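PDB 5UK3: cyanate lyase C-terminal domain-containing protein, which probably catalyses the reaction of cyanate with bicarbonate to give ammonia and carbon dioxide. Local coordinates for residues I124-D129 and K149-Y154; C130-T135 and L144-K149. All coordinates share one frame; numbering follows the deposited sequence.

Interaction 1: I124-D129 and K149-Y154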
loop_
_atom_site.group_PDB
_atom_site.type_symbol
_atom_site.label_atom_id
_atom_site.label_comp_id
_atom_site.label_asym_id
_atom_site.label_seq_id
_atom_site.Cartn_x
_atom_site.Cartn_y
_atom_site.Cartn_z
ATOM N N ILE I 124 -3.580 -23.388 -15.509
ATOM C CA ILE I 124 -3.279 -23.245 -14.114
ATOM C C ILE I 124 -3.617 -24.495 -13.333
ATOM O O ILE I 124 -4.329 -25.359 -13.818
ATOM C CB ILE I 124 -4.136 -22.153 -13.506
ATOM C CG1 ILE I 124 -5.600 -22.516 -13.616
ATOM C CG2 ILE I 124 -3.837 -20.836 -14.188
ATOM C CD1 ILE I 124 -6.400 -21.799 -12.618
ATOM N N MET I 125 -3.129 -24.550 -12.108
ATOM C CA MET I 125 -3.513 -25.576 -11.178
ATOM C C MET I 125 -4.531 -24.986 -10.227
ATOM O O MET I 125 -4.241 -23.966 -9.616
ATOM C CB MET I 125 -2.308 -26.049 -10.380
ATOM C CG MET I 125 -2.668 -27.199 -9.458
ATOM S SD MET I 125 -1.499 -27.422 -8.122
ATOM C CE MET I 125 -2.293 -26.285 -6.951
ATOM N N SER I 126 -5.703 -25.616 -10.135
ATOM C CA SER I 126 -6.798 -25.109 -9.360
ATOM C C SER I 126 -6.503 -25.176 -7.877
ATOM O O SER I 126 -5.871 -26.119 -7.414
ATOM C CB SER I 126 -8.055 -25.911 -9.641
ATOM O OG SER I 126 -9.216 -25.208 -9.183
ATOM N N ALA I 127 -6.982 -24.154 -7.137
ATOM C CA ALA I 127 -6.959 -24.125 -5.641
ATOM C C ALA I 127 -8.310 -24.550 -5.048
ATOM O O ALA I 127 -8.444 -24.684 -3.838
ATOM C CB ALA I 127 -6.592 -22.733 -5.147
ATOM N N ILE I 128 -9.263 -24.856 -5.923
ATOM C CA ILE I 128 -10.598 -25.210 -5.541
ATOM C C ILE I 128 -10.743 -26.733 -5.528
ATOM O O ILE I 128 -11.097 -27.313 -4.493
ATOM C CB ILE I 128 -11.578 -24.571 -6.513
ATOM C CG1 ILE I 128 -11.300 -23.079 -6.620
ATOM C CG2 ILE I 128 -13.002 -24.832 -6.093
ATOM C CD1 ILE I 128 -11.346 -22.307 -5.317
ATOM N N ASP I 129 -10.445 -27.380 -6.643
ATOM C CA ASP I 129 -10.379 -28.834 -6.702
ATOM C C ASP I 129 -8.935 -29.248 -6.389
ATOM O O ASP I 129 -8.109 -29.417 -7.279
ATOM C CB ASP I 129 -10.806 -29.333 -8.094
ATOM C CG ASP I 129 -10.856 -30.878 -8.203
ATOM O OD1 ASP I 129 -10.563 -31.560 -7.201
ATOM O OD2 ASP I 129 -11.172 -31.389 -9.305
ATOM N N LYS I 149 -6.334 -30.015 -9.844
ATOM C CA LYS I 149 -6.753 -30.155 -11.207
ATOM C C LYS I 149 -6.027 -29.107 -12.040
ATOM O O LYS I 149 -5.947 -27.951 -11.655
ATOM C CB LYS I 149 -8.279 -29.979 -11.345
ATOM C CG LYS I 149 -8.766 -30.025 -12.783
ATOM C CD LYS I 149 -10.244 -30.360 -12.914
ATOM C CE LYS I 149 -10.482 -31.323 -14.094
ATOM N NZ LYS I 149 -11.926 -31.722 -14.193
ATOM N N PHE I 150 -5.572 -29.516 -13.214
ATOM C CA PHE I 150 -5.090 -28.612 -14.204
ATOM C C PHE I 150 -6.277 -28.136 -15.039
ATOM O O PHE I 150 -7.018 -28.948 -15.574
ATOM C CB PHE I 150 -4.081 -29.320 -15.104
ATOM C CG PHE I 150 -3.572 -28.460 -16.211
ATOM C CD1 PHE I 150 -2.715 -27.400 -15.926
ATOM C CD2 PHE I 150 -4.010 -28.672 -17.510
ATOM C CE1 PHE I 150 -2.287 -26.567 -16.908
ATOM C CE2 PHE I 150 -3.585 -27.851 -18.503
ATOM C CZ PHE I 150 -2.709 -26.796 -18.210
ATOM N N LEU I 151 -6.432 -26.817 -15.177
ATOM C CA LEU I 151 -7.471 -26.227 -16.013
ATOM C C LEU I 151 -6.791 -25.498 -17.139
ATOM O O LEU I 151 -6.104 -24.523 -16.906
ATOM C CB LEU I 151 -8.271 -25.177 -15.278
ATOM C CG LEU I 151 -9.116 -25.580 -14.109
ATOM C CD1 LEU I 151 -9.762 -24.409 -13.361
ATOM C CD2 LEU I 151 -10.165 -26.611 -14.519
ATOM N N PRO I 152 -7.031 -25.923 -18.373
ATOM C CA PRO I 152 -6.437 -25.162 -19.458
ATOM C C PRO I 152 -7.234 -23.896 -19.757
ATOM O O PRO I 152 -8.451 -23.887 -19.587
ATOM C CB PRO I 152 -6.493 -26.137 -20.616
ATOM C CG PRO I 152 -7.657 -26.999 -20.331
ATOM C CD PRO I 152 -7.807 -27.076 -18.843
ATOM N N TYR I 153 -6.549 -22.850 -20.201
ATOM C CA TYR I 153 -7.213 -21.645 -20.665
ATOM C C TYR I 153 -8.098 -21.909 -21.880
ATOM O O TYR I 153 -7.768 -22.730 -22.740
ATOM C CB TYR I 153 -6.203 -20.582 -21.051
ATOM C CG TYR I 153 -5.813 -19.693 -19.935
ATOM C CD1 TYR I 153 -6.593 -18.597 -19.606
ATOM C CD2 TYR I 153 -4.664 -19.932 -19.208
ATOM C CE1 TYR I 153 -6.250 -17.753 -18.566
ATOM C CE2 TYR I 153 -4.321 -19.120 -18.145
ATOM C CZ TYR I 153 -5.106 -18.027 -17.855
ATOM O OH TYR I 153 -4.755 -17.212 -16.843
ATOM N N TYR I 154 -9.196 -21.162 -21.960
ATOM C CA TYR I 154 -10.109 -21.163 -23.106
ATOM C C TYR I 154 -9.315 -20.768 -24.351
ATOM O O TYR I 154 -8.474 -19.860 -24.306
ATOM C CB TYR I 154 -11.251 -20.196 -22.824
ATOM C CG TYR I 154 -12.163 -19.921 -23.963
ATOM C CD1 TYR I 154 -12.876 -20.923 -24.549
ATOM C CD2 TYR I 154 -12.346 -18.621 -24.431
ATOM C CE1 TYR I 154 -13.731 -20.655 -25.602
ATOM C CE2 TYR I 154 -13.196 -18.343 -25.490
ATOM C CZ TYR I 154 -13.876 -19.372 -26.073
ATOM O OH TYR I 154 -14.722 -19.111 -27.112
#
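Lys149 is held at both of its backbone polar atoms by a strand that bends around it: Lys149 O accepts from Ser126 N at 2.8 Å, while Lys149 N donates to Asp129 O at 3.2 Å, past the corner at 127-129. This is a worked case of a hairpin strand changing direction without losing its partner. The corner is braced from within by an ST turn, since Ser126 OG accepts from Ile128 N. Before the corner the pairing is antiparallel but strongly twisted, the strand segments running at 134° to each other, and Ile124 and Leu151 exchange two backbone bonds. On their face, Ile124 CG1 meets Leu151 CB at 4.1 Å, and Ile124 CG2 reaches Tyr153 CE2 at 4.3 Å. The other face carries Met125 and Phe150. With CG anti to the backbone N (chi1 177°), the Phe150 ring leans obliquely toward the neighbouring strand, and CD1 comes to 3.3 Å from Ile124 O. It also meets the ring of Phe120, the planes at about 30°. Exchanging Phe150 for an alanine would probably uncover the Ile124 peptide on that side and take away a ring that packs on Phe120. Phe120 closes helix 96-120, which leads into this hairpin, and the Tyr153 backbone pairs with Asp122. Lys149 also pairs, antiparallel, with a strand of a third subunit, so the sheet runs on across that interface.

Interaction 2: C130-T135 and L144-K149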
loop_
_atom_site.group_PDB
_atom_site.type_symbol
_atom_site.label_atom_id
_atom_site.label_comp_id
_atom_site.label_asym_id
_atom_site.label_seq_id
_atom_site.Cartn_x
_atom_site.Cartn_y
_atom_site.Cartn_z
ATOM N N CYS I 130 -8.658 -29.429 -5.119
ATOM C CA CYS I 130 -7.296 -29.540 -4.651
ATOM C C CYS I 130 -7.219 -30.350 -3.356
ATOM O O CYS I 130 -7.962 -30.045 -2.420
ATOM C CB CYS I 130 -6.777 -28.130 -4.422
ATOM S SG CYS I 130 -4.988 -28.029 -4.429
ATOM N N LYS I 131 -6.350 -31.344 -3.291
ATOM C CA LYS I 131 -6.178 -32.166 -2.103
ATOM C C LYS I 131 -4.812 -31.932 -1.516
ATOM O O LYS I 131 -3.808 -32.380 -2.071
ATOM C CB LYS I 131 -6.285 -33.659 -2.417
ATOM C CG LYS I 131 -7.585 -34.085 -3.019
ATOM C CD LYS I 131 -7.544 -35.529 -3.523
ATOM C CE LYS I 131 -8.804 -35.861 -4.347
ATOM N NZ LYS I 131 -8.538 -36.184 -5.792
ATOM N N ILE I 132 -4.758 -31.281 -0.370
ATOM C CA ILE I 132 -3.522 -31.116 0.358
ATOM C C ILE I 132 -3.353 -32.321 1.262
ATOM O O ILE I 132 -4.306 -32.902 1.723
ATOM C CB ILE I 132 -3.499 -29.878 1.269
ATOM C CG1 ILE I 132 -4.150 -28.637 0.640
ATOM C CG2 ILE I 132 -2.077 -29.547 1.715
ATOM C CD1 ILE I 132 -3.540 -28.267 -0.661
ATOM N N ASP I 133 -2.107 -32.688 1.496
ATOM C CA ASP I 133 -1.748 -33.719 2.441
ATOM C C ASP I 133 -0.471 -33.295 3.127
ATOM O O ASP I 133 0.380 -32.668 2.481
ATOM C CB ASP I 133 -1.527 -34.990 1.662
ATOM C CG ASP I 133 -1.171 -36.143 2.541
ATOM O OD1 ASP I 133 -2.052 -36.538 3.360
ATOM O OD2 ASP I 133 -0.025 -36.667 2.413
ATOM N N VAL I 134 -0.321 -33.550 4.415
ATOM C CA VAL I 134 0.876 -33.086 5.135
ATOM C C VAL I 134 1.287 -34.078 6.159
ATOM O O VAL I 134 0.481 -34.647 6.804
ATOM C CB VAL I 134 0.706 -31.680 5.734
ATOM C CG1 VAL I 134 -0.366 -31.615 6.760
ATOM C CG2 VAL I 134 2.007 -31.191 6.341
ATOM N N THR I 135 2.572 -34.348 6.208
ATOM C CA THR I 135 3.107 -35.606 6.755
ATOM C C THR I 135 4.475 -35.375 7.354
ATOM O O THR I 135 5.286 -34.649 6.779
ATOM C CB THR I 135 3.293 -36.684 5.648
ATOM O OG1 THR I 135 2.103 -36.796 4.861
ATOM C CG2 THR I 135 3.600 -38.044 6.233
ATOM N N LEU I 144 4.746 -31.938 2.284
ATOM C CA LEU I 144 3.513 -31.296 1.944
ATOM C C LEU I 144 3.226 -31.690 0.516
ATOM O O LEU I 144 4.005 -31.367 -0.359
ATOM C CB LEU I 144 3.709 -29.786 2.111
ATOM C CG LEU I 144 2.588 -28.844 1.724
ATOM C CD1 LEU I 144 1.434 -29.164 2.631
ATOM C CD2 LEU I 144 2.846 -27.346 1.840
ATOM N N ARG I 145 2.137 -32.397 0.275
ATOM C CA ARG I 145 1.776 -32.846 -1.073
ATOM C C ARG I 145 0.498 -32.177 -1.512
ATOM O O ARG I 145 -0.490 -32.257 -0.837
ATOM C CB ARG I 145 1.587 -34.353 -1.063
ATOM C CG ARG I 145 1.146 -34.972 -2.369
ATOM C CD ARG I 145 1.081 -36.492 -2.214
ATOM N NE ARG I 145 0.992 -37.227 -3.487
ATOM C CZ ARG I 145 -0.097 -37.324 -4.248
ATOM N NH1 ARG I 145 -1.259 -36.741 -3.900
ATOM N NH2 ARG I 145 -0.048 -38.011 -5.376
ATOM N N ILE I 146 0.537 -31.503 -2.640
ATOM C CA ILE I 146 -0.609 -30.771 -3.160
ATOM C C ILE I 146 -1.025 -31.414 -4.478
ATOM O O ILE I 146 -0.192 -31.573 -5.358
ATOM C CB ILE I 146 -0.254 -29.288 -3.370
ATOM C CG1 ILE I 146 0.173 -28.659 -2.043
ATOM C CG2 ILE I 146 -1.445 -28.546 -3.954
ATOM C CD1 ILE I 146 0.687 -27.242 -2.155
ATOM N N ASP I 147 -2.312 -31.723 -4.635
ATOM C CA ASP I 147 -2.815 -32.488 -5.795
ATOM C C ASP I 147 -4.013 -31.748 -6.398
ATOM O O ASP I 147 -5.124 -31.851 -5.908
ATOM C CB ASP I 147 -3.185 -33.905 -5.330
ATOM C CG ASP I 147 -3.901 -34.741 -6.406
ATOM O OD1 ASP I 147 -4.098 -34.230 -7.533
ATOM O OD2 ASP I 147 -4.288 -35.917 -6.117
ATOM N N GLY I 148 -3.773 -31.019 -7.475
ATOM C CA GLY I 148 -4.749 -30.110 -8.028
ATOM C C GLY I 148 -5.130 -30.423 -9.452
ATOM O O GLY I 148 -4.355 -30.985 -10.182
ATOM N N LYS I 149 -6.334 -30.015 -9.844
ATOM C CA LYS I 149 -6.753 -30.155 -11.207
ATOM C C LYS I 149 -6.027 -29.107 -12.040
ATOM O O LYS I 149 -5.947 -27.951 -11.655
ATOM C CB LYS I 149 -8.279 -29.979 -11.345
ATOM C CG LYS I 149 -8.766 -30.025 -12.783
ATOM C CD LYS I 149 -10.244 -30.360 -12.914
ATOM C CE LYS I 149 -10.482 -31.323 -14.094
ATOM N NZ LYS I 149 -11.926 -31.722 -14.193
#
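The carboxylate of Asp147 has the aliphatic end of Lys131 on one side of its plane and the guanidinium of Arg145 on the other. Lys131 runs alongside, pointing the same way, with CD at 4.2 Å from Asp147 OD2; its NZ stays beyond salt-bridge range. From the opposite side Arg145 NH1 makes a long salt bridge to Asp147 OD2 at 3.8 Å, whereas Asp147 OD1 is taken by NE of Arg141 of a third subunit. Two hydrogen-bonded pairs, Lys131 with Asp147 and Asp133 with Arg145, set the backbone register; the return bond from Asp147 N to Lys131 O is weak. The other face is apolar throughout. Ile132 lies alongside both Ile146, its direct partner, and Leu144, its diagonal neighbour, with CG2 against Leu144 CD1 at 3.6 Å and CD1 against Ile146 CG2 at 3.9 Å. In Ile146, with chi1 at -60°, CG1 lies beside the backbone N, which leaves CG2 anti to that N and turned to Cys130 SG, 3.6 Å away. Val47 of helix 46-53 and Leu104 of the third subunit pack on this face. The chemistry is that of a two-faced hairpin: greasy side chains are buried under helices, while the charged face gathers basic groups round Asp147, which would be expected to favour its ionised form.

Interactions 1 and 2 are successive lengths of one hairpin, strands 123-136 and 141-152, with centres 14 Å apart and Lys149 belonging to both. The pairing at 130-135 and 144-149 is nested inside the loop that 124-129 and 149-154 close, and the corner at 127-129 divides them. Met125 bridges that corner: its CE packs on Ile146 CG2 at 3.8 Å and on Cys130 SG at 4.1 Å, and its CG lies 3.9 Å from Gly148 CA. Both contacts also adjoin the third subunit, whose strand extends the sheet past 144-149. In this ten-chain assembly the hairpin therefore serves as an interface element, consistent with bacterial cyanases, whose active sites form between subunits.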